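Local coordinates for protein decapping nuclease RAI1 (Scheffersomyces stipitis, PDB 5BTO) that removes NAD caps from the 5' ends of RNAs, using a divalent metal cation, and binds and stabilises the exoribonuclease RAT1, at residues Met118-Tyr126 with Gly329-Tyr340. Residues are numbered along the deposited sequence; the frame is centred on the assembly and turned at random.
Sequences MTKLLALPY and GKINCTTALKWY
The short helical segments 118-123 and 333-340 approach to 8.5 Å between their axes, their N-to-C directions 120° apart, Leu122 meeting Tyr340, while the turn at Tyr126 lies against the loop leading into the second helix. Within this PD-(D/E)XK nuclease fold of the DXO family, the pair joins the helix that begins with substrate-binding Arg115 and Gly116 to a helix far along the chain. The Tyr126 ring is clasped on both faces: Ile331 CA makes a CH-pi contact 3.7 Å from the ring centroid, almost on its normal, and Pro125 CB covers the opposite face. Its OH ends 3.5 Å from Thr335 CB, beside the start of the helix, where Asn332 takes the N-cap position, its OD1 accepting from Thr335 N. Without this ring, as with an alanine here, a gap is likely to open between Pro125 CB and Ile331 CA. Leu122, its CG anti to the backbone N (chi1 176°), sends CD1 to Ala336 CB and to Tyr340 CB, 3.7 Å from the latter. The Tyr340 ring edge meets Met118 SD in a Met-aromatic contact. Pro125 CG and CD lean on the Trp339 indole, whose NE1 makes a weak, bent hydrogen bond of 2.8 Å to Leu121 O, lying in the ring plane.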
ATOM      1  N   MET A 118       8.056  -9.590  15.192  1.00 13.10           N
ATOM      2  CA  MET A 118       7.564  -9.983  13.877  1.00 11.65           C
ATOM      3  C   MET A 118       6.084 -10.358  13.942  1.00 12.40           C
ATOM      4  O   MET A 118       5.326 -10.092  13.018  1.00 13.82           O
ATOM      5  CB  MET A 118       8.412 -11.106  13.276  1.00 13.68           C
ATOM      6  CG  MET A 118       9.884 -10.713  13.083  1.00 13.55           C
ATOM      7  SD  MET A 118      10.117  -9.280  11.989  1.00 14.15           S
ATOM      8  CE  MET A 118      10.318  -7.965  13.178  1.00 14.58           C
ATOM      9  N   THR A 119       5.680 -10.968  15.054  1.00 13.05           N
ATOM     10  CA  THR A 119       4.266 -11.237  15.277  1.00 13.31           C
ATOM     11  C   THR A 119       3.418  -9.961  15.244  1.00 14.79           C
ATOM     12  O   THR A 119       2.306  -9.947  14.698  1.00 15.39           O
ATOM     13  CB  THR A 119       4.051 -11.954  16.637  1.00 14.97           C
ATOM     14  OG1 THR A 119       4.751 -13.211  16.632  1.00 19.32           O
ATOM     15  CG2 THR A 119       2.568 -12.195  16.882  1.00 19.17           C
ATOM     16  N   LYS A 120       3.930  -8.885  15.827  1.00 13.26           N
ATOM     17  CA  LYS A 120       3.219  -7.608  15.773  1.00 15.64           C
ATOM     18  C   LYS A 120       3.006  -7.146  14.329  1.00 13.86           C
ATOM     19  O   LYS A 120       1.958  -6.589  13.999  1.00 17.02           O
ATOM     20  CB  LYS A 120       3.972  -6.526  16.549  1.00 20.69           C
ATOM     21  CG  LYS A 120       4.022  -6.737  18.051  1.00 26.04           C
ATOM     22  CD  LYS A 120       4.683  -5.550  18.728  1.00 34.21           C
ATOM     23  CE  LYS A 120       4.491  -5.589  20.237  1.00 39.33           C
ATOM     24  NZ  LYS A 120       4.918  -4.310  20.875  1.00 41.08           N
ATOM     25  N   LEU A 121       4.002  -7.360  13.468  1.00 13.65           N
ATOM     26  CA  LEU A 121       3.863  -6.985  12.066  1.00 13.58           C
ATOM     27  C   LEU A 121       2.878  -7.906  11.340  1.00 13.88           C
ATOM     28  O   LEU A 121       2.007  -7.445  10.582  1.00 15.46           O
ATOM     29  CB  LEU A 121       5.232  -6.991  11.369  1.00 12.81           C
ATOM     30  CG  LEU A 121       6.259  -6.001  11.919  1.00 12.86           C
ATOM     31  CD1 LEU A 121       7.587  -6.167  11.202  1.00 15.08           C
ATOM     32  CD2 LEU A 121       5.743  -4.571  11.719  1.00 14.95           C
ATOM     33  N   LEU A 122       2.982  -9.209  11.601  1.00 12.33           N
ATOM     34  CA  LEU A 122       2.145 -10.180  10.923  1.00 13.11           C
ATOM     35  C   LEU A 122       0.668  -9.996  11.289  1.00 14.40           C
ATOM     36  O   LEU A 122      -0.213 -10.157  10.445  1.00 16.07           O
ATOM     37  CB  LEU A 122       2.614 -11.603  11.280  1.00 13.67           C
ATOM     38  CG  LEU A 122       1.874 -12.839  10.782  1.00 14.21           C
ATOM     39  CD1 LEU A 122       1.701 -12.858   9.283  1.00 16.65           C
ATOM     40  CD2 LEU A 122       2.620 -14.114  11.238  1.00 15.88           C
ATOM     41  N   ALA A 123       0.411  -9.629  12.539  1.00 13.41           N
ATOM     42  CA  ALA A 123      -0.960  -9.553  13.045  1.00 13.50           C
ATOM     43  C   ALA A 123      -1.583  -8.182  12.837  1.00 13.85           C
ATOM     44  O   ALA A 123      -2.769  -7.990  13.103  1.00 15.95           O
ATOM     45  CB  ALA A 123      -0.997  -9.920  14.520  1.00 14.12           C
ATOM     46  N   LEU A 124      -0.781  -7.233  12.359  1.00 14.17           N
ATOM     47  CA  LEU A 124      -1.210  -5.831  12.234  1.00 13.23           C
ATOM     48  C   LEU A 124      -2.530  -5.573  11.480  1.00 14.31           C
ATOM     49  O   LEU A 124      -3.344  -4.776  11.934  1.00 15.42           O
ATOM     50  CB  LEU A 124      -0.049  -4.982  11.650  1.00 13.72           C
ATOM     51  CG  LEU A 124      -0.248  -3.468  11.486  1.00 15.97           C
ATOM     52  CD1 LEU A 124       1.093  -2.724  11.584  1.00 18.49           C
ATOM     53  CD2 LEU A 124      -0.950  -3.129  10.159  1.00 16.29           C
ATOM     54  N   PRO A 125      -2.747  -6.237  10.331  1.00 14.66           N
ATOM     55  CA  PRO A 125      -3.965  -5.934   9.562  1.00 16.22           C
ATOM     56  C   PRO A 125      -5.255  -6.116  10.363  1.00 16.22           C
ATOM     57  O   PRO A 125      -6.278  -5.508  10.016  1.00 19.20           O
ATOM     58  CB  PRO A 125      -3.924  -6.957   8.427  1.00 16.57           C
ATOM     59  CG  PRO A 125      -2.468  -7.248   8.241  1.00 16.20           C
ATOM     60  CD  PRO A 125      -1.872  -7.191   9.626  1.00 14.56           C
ATOM     61  N   TYR A 126      -5.214  -6.953  11.400  1.00 16.23           N
ATOM     62  CA  TYR A 126      -6.423  -7.269  12.167  1.00 16.64           C
ATOM     63  C   TYR A 126      -6.332  -6.719  13.586  1.00 17.09           C
ATOM     64  O   TYR A 126      -7.142  -7.049  14.460  1.00 17.96           O
ATOM     65  CB  TYR A 126      -6.714  -8.779  12.126  1.00 15.40           C
ATOM     66  CG  TYR A 126      -6.833  -9.234  10.689  1.00 16.20           C
ATOM     67  CD1 TYR A 126      -7.852  -8.738   9.868  1.00 18.00           C
ATOM     68  CD2 TYR A 126      -5.897 -10.092  10.122  1.00 16.27           C
ATOM     69  CE1 TYR A 126      -7.949  -9.119   8.538  1.00 18.91           C
ATOM     70  CE2 TYR A 126      -5.996 -10.475   8.792  1.00 18.25           C
ATOM     71  CZ  TYR A 126      -7.023  -9.983   8.009  1.00 19.29           C
ATOM     72  OH  TYR A 126      -7.119 -10.358   6.686  1.00 19.76           O
ATOM     73  N   GLY A 329     -11.698  -6.228   9.247  1.00 33.27           N
ATOM     74  CA  GLY A 329     -12.741  -7.233   9.113  1.00 30.98           C
ATOM     75  C   GLY A 329     -12.303  -8.658   9.419  1.00 26.99           C
ATOM     76  O   GLY A 329     -11.438  -8.876  10.256  1.00 28.27           O
ATOM     77  N   LYS A 330     -12.923  -9.627   8.745  1.00 22.69           N
ATOM     78  CA  LYS A 330     -12.652 -11.051   8.963  1.00 21.56           C
ATOM     79  C   LYS A 330     -11.161 -11.387   8.894  1.00 18.61           C
ATOM     80  O   LYS A 330     -10.494 -11.079   7.901  1.00 20.46           O
ATOM     81  CB  LYS A 330     -13.410 -11.869   7.912  1.00 24.70           C
ATOM     82  CG  LYS A 330     -13.085 -13.346   7.875  1.00 29.19           C
ATOM     83  CD  LYS A 330     -13.871 -14.111   8.905  1.00 30.55           C
ATOM     84  CE  LYS A 330     -13.667 -15.601   8.721  1.00 29.64           C
ATOM     85  NZ  LYS A 330     -14.582 -16.388   9.568  1.00 31.35           N
ATOM     86  N   ILE A 331     -10.640 -12.014   9.950  1.00 17.43           N
ATOM     87  CA  ILE A 331      -9.240 -12.443   9.965  1.00 17.66           C
ATOM     88  C   ILE A 331      -9.015 -13.478   8.870  1.00 18.81           C
ATOM     89  O   ILE A 331      -9.808 -14.401   8.700  1.00 20.14           O
ATOM     90  CB  ILE A 331      -8.834 -13.038  11.337  1.00 18.66           C
ATOM     91  CG1 ILE A 331      -8.784 -11.929  12.396  1.00 22.33           C
ATOM     92  CG2 ILE A 331      -7.485 -13.743  11.245  1.00 19.65           C
ATOM     93  CD1 ILE A 331      -8.676 -12.416  13.833  1.00 23.02           C
ATOM     94  N   ASN A 332      -7.924 -13.308   8.131  1.00 18.21           N
ATOM     95  CA  ASN A 332      -7.532 -14.221   7.069  1.00 18.34           C
ATOM     96  C   ASN A 332      -6.030 -14.397   7.189  1.00 16.73           C
ATOM     97  O   ASN A 332      -5.281 -13.441   7.011  1.00 17.83           O
ATOM     98  CB  ASN A 332      -7.907 -13.637   5.702  1.00 19.85           C
ATOM     99  CG  ASN A 332      -7.545 -14.555   4.538  1.00 24.38           C
ATOM    100  OD1 ASN A 332      -6.484 -15.170   4.520  1.00 25.16           O
ATOM    101  ND2 ASN A 332      -8.442 -14.647   3.555  1.00 29.79           N
ATOM    102  N   CYS A 333      -5.590 -15.610   7.513  1.00 14.79           N
ATOM    103  CA  CYS A 333      -4.172 -15.838   7.784  1.00 14.61           C
ATOM    104  C   CYS A 333      -3.309 -15.679   6.543  1.00 15.47           C
ATOM    105  O   CYS A 333      -2.163 -15.252   6.632  1.00 15.92           O
ATOM    106  CB  CYS A 333      -3.948 -17.213   8.419  1.00 14.64           C
ATOM    107  SG  CYS A 333      -4.721 -17.362  10.056  1.00 17.78           S
ATOM    108  N   THR A 334      -3.857 -16.023   5.383  1.00 16.70           N
ATOM    109  CA  THR A 334      -3.114 -15.870   4.128  1.00 18.17           C
ATOM    110  C   THR A 334      -2.843 -14.400   3.819  1.00 17.62           C
ATOM    111  O   THR A 334      -1.737 -14.025   3.414  1.00 16.65           O
ATOM    112  CB  THR A 334      -3.866 -16.509   2.954  1.00 22.13           C
ATOM    113  OG1 THR A 334      -4.047 -17.904   3.215  1.00 24.65           O
ATOM    114  CG2 THR A 334      -3.080 -16.349   1.660  1.00 24.44           C
ATOM    115  N   THR A 335      -3.859 -13.570   4.011  1.00 17.76           N
ATOM    116  CA  THR A 335      -3.710 -12.135   3.794  1.00 18.71           C
ATOM    117  C   THR A 335      -2.660 -11.561   4.745  1.00 15.75           C
ATOM    118  O   THR A 335      -1.814 -10.740   4.351  1.00 15.33           O
ATOM    119  CB  THR A 335      -5.056 -11.405   4.005  1.00 26.61           C
ATOM    120  OG1 THR A 335      -6.044 -11.987   3.152  1.00 30.03           O
ATOM    121  CG2 THR A 335      -4.927  -9.937   3.677  1.00 30.73           C
ATOM    122  N   ALA A 336      -2.720 -11.984   6.004  1.00 16.72           N
ATOM    123  CA  ALA A 336      -1.762 -11.540   7.007  1.00 14.11           C
ATOM    124  C   ALA A 336      -0.345 -11.856   6.535  1.00 13.47           C
ATOM    125  O   ALA A 336       0.552 -11.003   6.600  1.00 13.59           O
ATOM    126  CB  ALA A 336      -2.047 -12.204   8.366  1.00 14.87           C
ATOM    127  N   LEU A 337      -0.152 -13.081   6.056  1.00 12.65           N
ATOM    128  CA  LEU A 337       1.176 -13.521   5.621  1.00 12.51           C
ATOM    129  C   LEU A 337       1.674 -12.738   4.400  1.00 12.82           C
ATOM    130  O   LEU A 337       2.865 -12.433   4.295  1.00 14.03           O
ATOM    131  CB  LEU A 337       1.190 -15.026   5.338  1.00 15.76           C
ATOM    132  CG  LEU A 337       2.570 -15.660   5.163  1.00 20.40           C
ATOM    133  CD1 LEU A 337       3.410 -15.457   6.424  1.00 22.65           C
ATOM    134  CD2 LEU A 337       2.427 -17.150   4.843  1.00 24.08           C
ATOM    135  N   LYS A 338       0.769 -12.418   3.480  1.00 13.68           N
ATOM    136  CA  LYS A 338       1.136 -11.593   2.324  1.00 14.23           C
ATOM    137  C   LYS A 338       1.519 -10.170   2.745  1.00 14.26           C
ATOM    138  O   LYS A 338       2.448  -9.576   2.179  1.00 14.78           O
ATOM    139  CB  LYS A 338       0.001 -11.565   1.291  1.00 18.13           C
ATOM    140  CG  LYS A 338      -0.253 -12.898   0.591  1.00 20.76           C
ATOM    141  CD  LYS A 338      -1.498 -12.809  -0.276  1.00 28.19           C
ATOM    142  CE  LYS A 338      -1.910 -14.163  -0.815  1.00 35.01           C
ATOM    143  NZ  LYS A 338      -3.212 -14.107  -1.542  1.00 41.49           N
ATOM    144  N   TRP A 339       0.804  -9.606   3.721  1.00 12.89           N
ATOM    145  CA  TRP A 339       1.201  -8.309   4.281  1.00 13.41           C
ATOM    146  C   TRP A 339       2.596  -8.395   4.919  1.00 12.85           C
ATOM    147  O   TRP A 339       3.465  -7.548   4.706  1.00 13.12           O
ATOM    148  CB  TRP A 339       0.165  -7.825   5.306  1.00 13.65           C
ATOM    149  CG  TRP A 339       0.708  -6.858   6.321  1.00 14.76           C
ATOM    150  CD1 TRP A 339       0.996  -7.118   7.637  1.00 14.69           C
ATOM    151  CD2 TRP A 339       1.053  -5.481   6.103  1.00 13.21           C
ATOM    152  NE1 TRP A 339       1.477  -5.987   8.251  1.00 15.10           N
ATOM    153  CE2 TRP A 339       1.520  -4.966   7.335  1.00 13.95           C
ATOM    154  CE3 TRP A 339       0.993  -4.630   4.991  1.00 15.10           C
ATOM    155  CZ2 TRP A 339       1.939  -3.646   7.488  1.00 15.67           C
ATOM    156  CZ3 TRP A 339       1.404  -3.312   5.140  1.00 15.60           C
ATOM    157  CH2 TRP A 339       1.873  -2.831   6.386  1.00 15.15           C
ATOM    158  N   TYR A 340       2.815  -9.428   5.719  1.00 13.20           N
ATOM    159  CA  TYR A 340       4.089  -9.561   6.394  1.00 11.86           C
ATOM    160  C   TYR A 340       5.227  -9.672   5.374  1.00 13.84           C
ATOM    161  O   TYR A 340       6.287  -9.057   5.535  1.00 13.84           O
ATOM    162  CB  TYR A 340       4.031 -10.806   7.291  1.00 11.95           C
ATOM    163  CG  TYR A 340       5.306 -11.120   8.021  1.00 12.26           C
ATOM    164  CD1 TYR A 340       5.830 -10.243   8.967  1.00 13.45           C
ATOM    165  CD2 TYR A 340       5.968 -12.320   7.795  1.00 13.01           C
ATOM    166  CE1 TYR A 340       7.005 -10.546   9.657  1.00 11.54           C
ATOM    167  CE2 TYR A 340       7.130 -12.631   8.472  1.00 12.87           C
ATOM    168  CZ  TYR A 340       7.640 -11.742   9.394  1.00 12.55           C
ATOM    169  OH  TYR A 340       8.790 -12.057  10.078  1.00 13.47           O
TER